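Local coordinates for protein apicoplast TIC22, putative (Plasmodium falciparum 3D7, PDB 4E6Z) that probably acts as a chaperone in the import of proteins into the apicoplast, the relict plastid of the malaria parasite, at residues 70-82 against 253-267. Numbering follows the deposited sequence.
Sequences IEEKLEVIPVFLI and KKFGFVPSTQSVKYL
Phe80 of strand 78-82 meets helix 261-267 through the far end of its ring, CE1 and CZ: Phe80 CE1 lies 3.7 Å from Tyr266 CD1, the two rings turned at 87°, and Phe80 CE1 is also 3.9 Å from Leu267 CD2, while Ser263 O sits at the ring edge, near its plane. With the strand and helix axes 8.8 Å apart at 65°, a long aromatic side chain can span the gap and meet all three residues at once. Next to it the compact ring of Pro78 rests on CB of Ser263, CG2 of Val264 and CD1 of Leu267, and crosses Pro259 at about a right angle. The small Ser263, facing the strand, probably leaves room for Pro78 and Phe80; a water that donates to Pro78 O also bonds Ser263 OG, whose strongest polar partner is Leu104 O. Beyond Pro259, Ile77 lays CD1 over one face of Phe257, 4.0 Å from CG, and Leu74 CD2 comes within 3.9 Å of Phe257 CE2. Ile77 CG1 stands anti to its carbonyl carbon (chi1 -53°), which carries CD1 to that ring. Lys73 is a buried, extended arm reaching the start of strand 255-258, where NZ donates to Phe255 O at 2.8 Å, nearly in line with the carbonyl. The looser, solvent side holds exposed Val264 and Val76, whose CG2 and carbonyl O lie against the Pro259 ring. The contact bridges two sheets: strand 78-83 pairs with 129-134, and outermost strand 255-258 runs parallel to 208-213; helix 135-150 packs on Leu74, Ile77 and Val79, helix 106-119 on Ile82, Gln262 and Ser263.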
loop_
_atom_site.group_PDB
_atom_site.type_symbol
_atom_site.label_atom_id
_atom_site.label_comp_id
_atom_site.label_asym_id
_atom_site.label_seq_id
_atom_site.Cartn_x
_atom_site.Cartn_y
_atom_site.Cartn_z
ATOM N N ILE A 70 11.084 -11.381 -3.314
ATOM C CA ILE A 70 10.196 -10.224 -3.286
ATOM C C ILE A 70 8.885 -10.538 -2.571
ATOM O O ILE A 70 8.309 -9.671 -1.914
ATOM C CB ILE A 70 9.891 -9.690 -4.697
ATOM C CG1 ILE A 70 9.189 -8.335 -4.605
ATOM C CG2 ILE A 70 9.049 -10.682 -5.481
ATOM C CD1 ILE A 70 8.570 -7.893 -5.896
ATOM N N GLU A 71 8.418 -11.776 -2.700
ATOM C CA GLU A 71 7.214 -12.208 -1.998
ATOM C C GLU A 71 7.371 -11.997 -0.497
ATOM O O GLU A 71 6.389 -11.822 0.222
ATOM C CB GLU A 71 6.899 -13.680 -2.291
ATOM C CG GLU A 71 6.252 -13.936 -3.646
ATOM C CD GLU A 71 7.246 -13.898 -4.792
ATOM O OE1 GLU A 71 8.467 -13.895 -4.527
ATOM O OE2 GLU A 71 6.804 -13.876 -5.961
ATOM N N GLU A 72 8.616 -12.014 -0.032
ATOM C CA GLU A 72 8.910 -11.805 1.380
ATOM C C GLU A 72 9.067 -10.318 1.691
ATOM O O GLU A 72 8.788 -9.875 2.804
ATOM C CB GLU A 72 10.171 -12.575 1.783
ATOM C CG GLU A 72 10.395 -12.677 3.286
ATOM C CD GLU A 72 11.593 -13.543 3.641
ATOM O OE1 GLU A 72 12.377 -13.887 2.729
ATOM O OE2 GLU A 72 11.752 -13.883 4.834
ATOM N N LYS A 73 9.510 -9.549 0.701
ATOM C CA LYS A 73 9.655 -8.107 0.868
ATOM C C LYS A 73 8.291 -7.423 0.949
ATOM O O LYS A 73 8.143 -6.387 1.598
ATOM C CB LYS A 73 10.476 -7.502 -0.275
ATOM C CG LYS A 73 11.958 -7.841 -0.243
ATOM C CD LYS A 73 12.739 -6.942 -1.193
ATOM C CE LYS A 73 14.242 -7.106 -1.014
ATOM N NZ LYS A 73 15.008 -6.081 -1.782
ATOM N N LEU A 74 7.302 -8.011 0.282
ATOM C CA LEU A 74 5.946 -7.468 0.261
ATOM C C LEU A 74 5.183 -7.842 1.527
ATOM O O LEU A 74 4.121 -7.286 1.814
ATOM C CB LEU A 74 5.186 -7.991 -0.958
ATOM C CG LEU A 74 5.787 -7.709 -2.336
ATOM C CD1 LEU A 74 4.883 -8.248 -3.436
ATOM C CD2 LEU A 74 6.008 -6.234 -2.508
ATOM N N GLU A 75 5.736 -8.783 2.283
ATOM C CA GLU A 75 5.055 -9.344 3.443
ATOM C C GLU A 75 4.885 -8.315 4.559
ATOM O O GLU A 75 3.910 -8.359 5.312
ATOM C CB GLU A 75 5.815 -10.570 3.957
ATOM C CG GLU A 75 4.940 -11.624 4.613
ATOM C CD GLU A 75 5.689 -12.925 4.863
ATOM O OE1 GLU A 75 6.929 -12.940 4.704
ATOM O OE2 GLU A 75 5.037 -13.931 5.214
ATOM N N VAL A 76 5.834 -7.389 4.658
ATOM C CA VAL A 76 5.812 -6.379 5.715
ATOM C C VAL A 76 4.854 -5.225 5.409
ATOM O O VAL A 76 4.639 -4.349 6.246
ATOM C CB VAL A 76 7.215 -5.802 5.974
ATOM C CG1 VAL A 76 8.201 -6.925 6.245
ATOM C CG2 VAL A 76 7.665 -4.963 4.788
ATOM N N ILE A 77 4.288 -5.224 4.209
ATOM C CA ILE A 77 3.335 -4.191 3.829
ATOM C C ILE A 77 1.904 -4.644 4.123
ATOM O O ILE A 77 1.408 -5.584 3.501
ATOM C CB ILE A 77 3.450 -3.848 2.338
ATOM C CG1 ILE A 77 4.898 -3.502 1.978
ATOM C CG2 ILE A 77 2.506 -2.709 1.980
ATOM C CD1 ILE A 77 5.163 -3.466 0.489
ATOM N N PRO A 78 1.242 -3.976 5.082
ATOM C CA PRO A 78 -0.145 -4.277 5.450
ATOM C C PRO A 78 -1.116 -3.898 4.340
ATOM O O PRO A 78 -0.889 -2.913 3.638
ATOM C CB PRO A 78 -0.391 -3.380 6.672
ATOM C CG PRO A 78 0.970 -2.970 7.146
ATOM C CD PRO A 78 1.803 -2.896 5.910
ATOM N N VAL A 79 -2.176 -4.685 4.184
ATOM C CA VAL A 79 -3.272 -4.361 3.279
ATOM C C VAL A 79 -4.588 -4.574 4.026
ATOM O O VAL A 79 -4.713 -5.504 4.831
ATOM C CB VAL A 79 -3.250 -5.238 2.018
ATOM C CG1 VAL A 79 -4.474 -4.950 1.137
ATOM C CG2 VAL A 79 -1.962 -5.023 1.251
ATOM N N PHE A 80 -5.567 -3.715 3.766
ATOM C CA PHE A 80 -6.794 -3.723 4.549
ATOM C C PHE A 80 -8.042 -3.980 3.719
ATOM O O PHE A 80 -8.192 -3.457 2.619
ATOM C CB PHE A 80 -6.931 -2.420 5.337
ATOM C CG PHE A 80 -5.775 -2.153 6.250
ATOM C CD1 PHE A 80 -5.796 -2.582 7.567
ATOM C CD2 PHE A 80 -4.647 -1.496 5.781
ATOM C CE1 PHE A 80 -4.718 -2.347 8.406
ATOM C CE2 PHE A 80 -3.569 -1.260 6.611
ATOM C CZ PHE A 80 -3.605 -1.682 7.926
ATOM N N LEU A 81 -8.929 -4.806 4.265
ATOM C CA LEU A 81 -10.203 -5.099 3.625
ATOM C C LEU A 81 -11.341 -4.893 4.609
ATOM O O LEU A 81 -11.140 -4.894 5.822
ATOM C CB LEU A 81 -10.234 -6.535 3.102
ATOM C CG LEU A 81 -9.277 -6.961 1.989
ATOM C CD1 LEU A 81 -7.948 -7.374 2.577
ATOM C CD2 LEU A 81 -9.868 -8.113 1.201
ATOM N N ILE A 82 -12.542 -4.709 4.083
ATOM C CA ILE A 82 -13.726 -4.648 4.924
ATOM C C ILE A 82 -14.408 -6.009 4.831
ATOM O O ILE A 82 -14.607 -6.540 3.741
ATOM C CB ILE A 82 -14.679 -3.507 4.506
ATOM C CG1 ILE A 82 -14.052 -2.144 4.814
ATOM C CG2 ILE A 82 -16.005 -3.624 5.241
ATOM C CD1 ILE A 82 -12.816 -1.831 4.015
ATOM N N LYS A 253 16.912 -5.846 -5.945
ATOM C CA LYS A 253 17.678 -6.128 -4.735
ATOM C C LYS A 253 18.182 -4.835 -4.101
ATOM O O LYS A 253 18.496 -4.792 -2.912
ATOM C CB LYS A 253 18.861 -7.037 -5.071
ATOM C CG LYS A 253 19.070 -8.197 -4.112
ATOM C CD LYS A 253 20.232 -9.066 -4.575
ATOM C CE LYS A 253 20.403 -10.293 -3.697
ATOM N NZ LYS A 253 20.566 -9.933 -2.263
ATOM N N LYS A 254 18.251 -3.784 -4.910
ATOM C CA LYS A 254 18.799 -2.502 -4.485
ATOM C C LYS A 254 17.786 -1.643 -3.729
ATOM O O LYS A 254 18.111 -0.545 -3.274
ATOM C CB LYS A 254 19.331 -1.742 -5.702
ATOM C CG LYS A 254 18.355 -1.701 -6.870
ATOM C CD LYS A 254 19.051 -1.346 -8.175
ATOM C CE LYS A 254 18.070 -1.368 -9.342
ATOM N NZ LYS A 254 18.738 -1.126 -10.653
ATOM N N PHE A 255 16.562 -2.146 -3.593
ATOM C CA PHE A 255 15.499 -1.398 -2.926
ATOM C C PHE A 255 14.978 -2.092 -1.671
ATOM O O PHE A 255 14.933 -3.322 -1.593
ATOM C CB PHE A 255 14.330 -1.142 -3.883
ATOM C CG PHE A 255 14.609 -0.092 -4.916
ATOM C CD1 PHE A 255 14.601 1.251 -4.577
ATOM C CD2 PHE A 255 14.869 -0.444 -6.229
ATOM C CE1 PHE A 255 14.859 2.225 -5.528
ATOM C CE2 PHE A 255 15.126 0.525 -7.186
ATOM C CZ PHE A 255 15.121 1.863 -6.834
ATOM N N GLY A 256 14.582 -1.288 -0.691
ATOM C CA GLY A 256 13.904 -1.786 0.490
ATOM C C GLY A 256 12.587 -1.056 0.686
ATOM O O GLY A 256 12.532 0.167 0.581
ATOM N N PHE A 257 11.524 -1.806 0.959
ATOM C CA PHE A 257 10.208 -1.211 1.170
ATOM C C PHE A 257 10.020 -0.744 2.607
ATOM O O PHE A 257 10.249 -1.500 3.551
ATOM C CB PHE A 257 9.093 -2.195 0.799
ATOM C CG PHE A 257 8.856 -2.313 -0.678
ATOM C CD1 PHE A 257 8.339 -1.245 -1.396
ATOM C CD2 PHE A 257 9.134 -3.493 -1.348
ATOM C CE1 PHE A 257 8.117 -1.348 -2.758
ATOM C CE2 PHE A 257 8.912 -3.602 -2.709
ATOM C CZ PHE A 257 8.405 -2.527 -3.416
ATOM N N VAL A 258 9.609 0.509 2.767
ATOM C CA VAL A 258 9.236 1.025 4.076
ATOM C C VAL A 258 7.733 1.304 4.122
ATOM O O VAL A 258 7.259 2.291 3.561
ATOM C CB VAL A 258 10.004 2.311 4.435
ATOM C CG1 VAL A 258 9.589 2.797 5.819
ATOM C CG2 VAL A 258 11.522 2.086 4.365
ATOM N N PRO A 259 6.980 0.425 4.794
ATOM C CA PRO A 259 5.525 0.569 4.907
ATOM C C PRO A 259 5.133 1.879 5.579
ATOM O O PRO A 259 5.909 2.441 6.346
ATOM C CB PRO A 259 5.125 -0.604 5.809
ATOM C CG PRO A 259 6.259 -1.569 5.730
ATOM C CD PRO A 259 7.483 -0.746 5.534
ATOM N N SER A 260 3.932 2.358 5.287
ATOM C CA SER A 260 3.373 3.486 6.014
ATOM C C SER A 260 3.435 3.186 7.503
ATOM O O SER A 260 2.899 2.176 7.954
ATOM C CB SER A 260 1.919 3.715 5.594
ATOM O OG SER A 260 1.288 4.660 6.439
ATOM N N THR A 261 4.097 4.047 8.268
ATOM C CA THR A 261 4.194 3.830 9.709
ATOM C C THR A 261 2.806 3.847 10.350
ATOM O O THR A 261 2.578 3.212 11.378
ATOM C CB THR A 261 5.103 4.867 10.401
ATOM O OG1 THR A 261 4.549 6.178 10.247
ATOM C CG2 THR A 261 6.507 4.831 9.808
ATOM N N GLN A 262 1.880 4.573 9.734
ATOM C CA GLN A 262 0.502 4.596 10.211
ATOM C C GLN A 262 -0.208 3.264 9.970
ATOM O O GLN A 262 -0.887 2.748 10.858
ATOM C CB GLN A 262 -0.281 5.748 9.579
ATOM C CG GLN A 262 -0.033 7.093 10.237
ATOM C CD GLN A 262 -1.110 8.106 9.903
ATOM O OE1 GLN A 262 -1.735 8.042 8.841
ATOM N NE2 GLN A 262 -1.341 9.046 10.814
ATOM N N SER A 263 -0.047 2.711 8.770
ATOM C CA SER A 263 -0.607 1.402 8.461
ATOM C C SER A 263 -0.145 0.363 9.476
ATOM O O SER A 263 -0.941 -0.440 9.967
ATOM C CB SER A 263 -0.206 0.954 7.055
ATOM O OG SER A 263 -0.756 1.808 6.069
ATOM N N VAL A 264 1.146 0.385 9.791
ATOM C CA VAL A 264 1.716 -0.576 10.731
ATOM C C VAL A 264 1.185 -0.338 12.142
ATOM O O VAL A 264 0.776 -1.272 12.831
ATOM C CB VAL A 264 3.257 -0.526 10.737
ATOM C CG1 VAL A 264 3.812 -1.452 11.809
ATOM C CG2 VAL A 264 3.801 -0.902 9.370
ATOM N N LYS A 265 1.188 0.923 12.558
ATOM C CA LYS A 265 0.678 1.314 13.863
ATOM C C LYS A 265 -0.788 0.901 14.015
ATOM O O LYS A 265 -1.247 0.591 15.113
ATOM C CB LYS A 265 0.815 2.828 14.020
ATOM C CG LYS A 265 1.215 3.302 15.402
ATOM C CD LYS A 265 1.968 4.620 15.302
ATOM C CE LYS A 265 1.282 5.573 14.330
ATOM N NZ LYS A 265 2.125 6.762 14.017
ATOM N N TYR A 266 -1.513 0.894 12.899
ATOM C CA TYR A 266 -2.941 0.580 12.888
ATOM C C TYR A 266 -3.208 -0.885 13.217
ATOM O O TYR A 266 -4.290 -1.236 13.685
ATOM C CB TYR A 266 -3.550 0.929 11.527
ATOM C CG TYR A 266 -5.058 0.915 11.507
ATOM C CD1 TYR A 266 -5.759 -0.244 11.206
ATOM C CD2 TYR A 266 -5.785 2.066 11.785
ATOM C CE1 TYR A 266 -7.138 -0.260 11.188
ATOM C CE2 TYR A 266 -7.164 2.060 11.769
ATOM C CZ TYR A 266 -7.835 0.895 11.469
ATOM O OH TYR A 266 -9.208 0.881 11.450
ATOM N N LEU A 267 -2.219 -1.738 12.970
ATOM C CA LEU A 267 -2.347 -3.159 13.271
ATOM C C LEU A 267 -2.511 -3.385 14.768
ATOM O O LEU A 267 -3.122 -4.366 15.191
ATOM C CB LEU A 267 -1.133 -3.932 12.759
ATOM C CG LEU A 267 -0.869 -3.875 11.255
ATOM C CD1 LEU A 267 0.375 -4.681 10.901
ATOM C CD2 LEU A 267 -2.072 -4.377 10.493
HETATM O O HOH W 1 -0.020 -0.393 4.098
#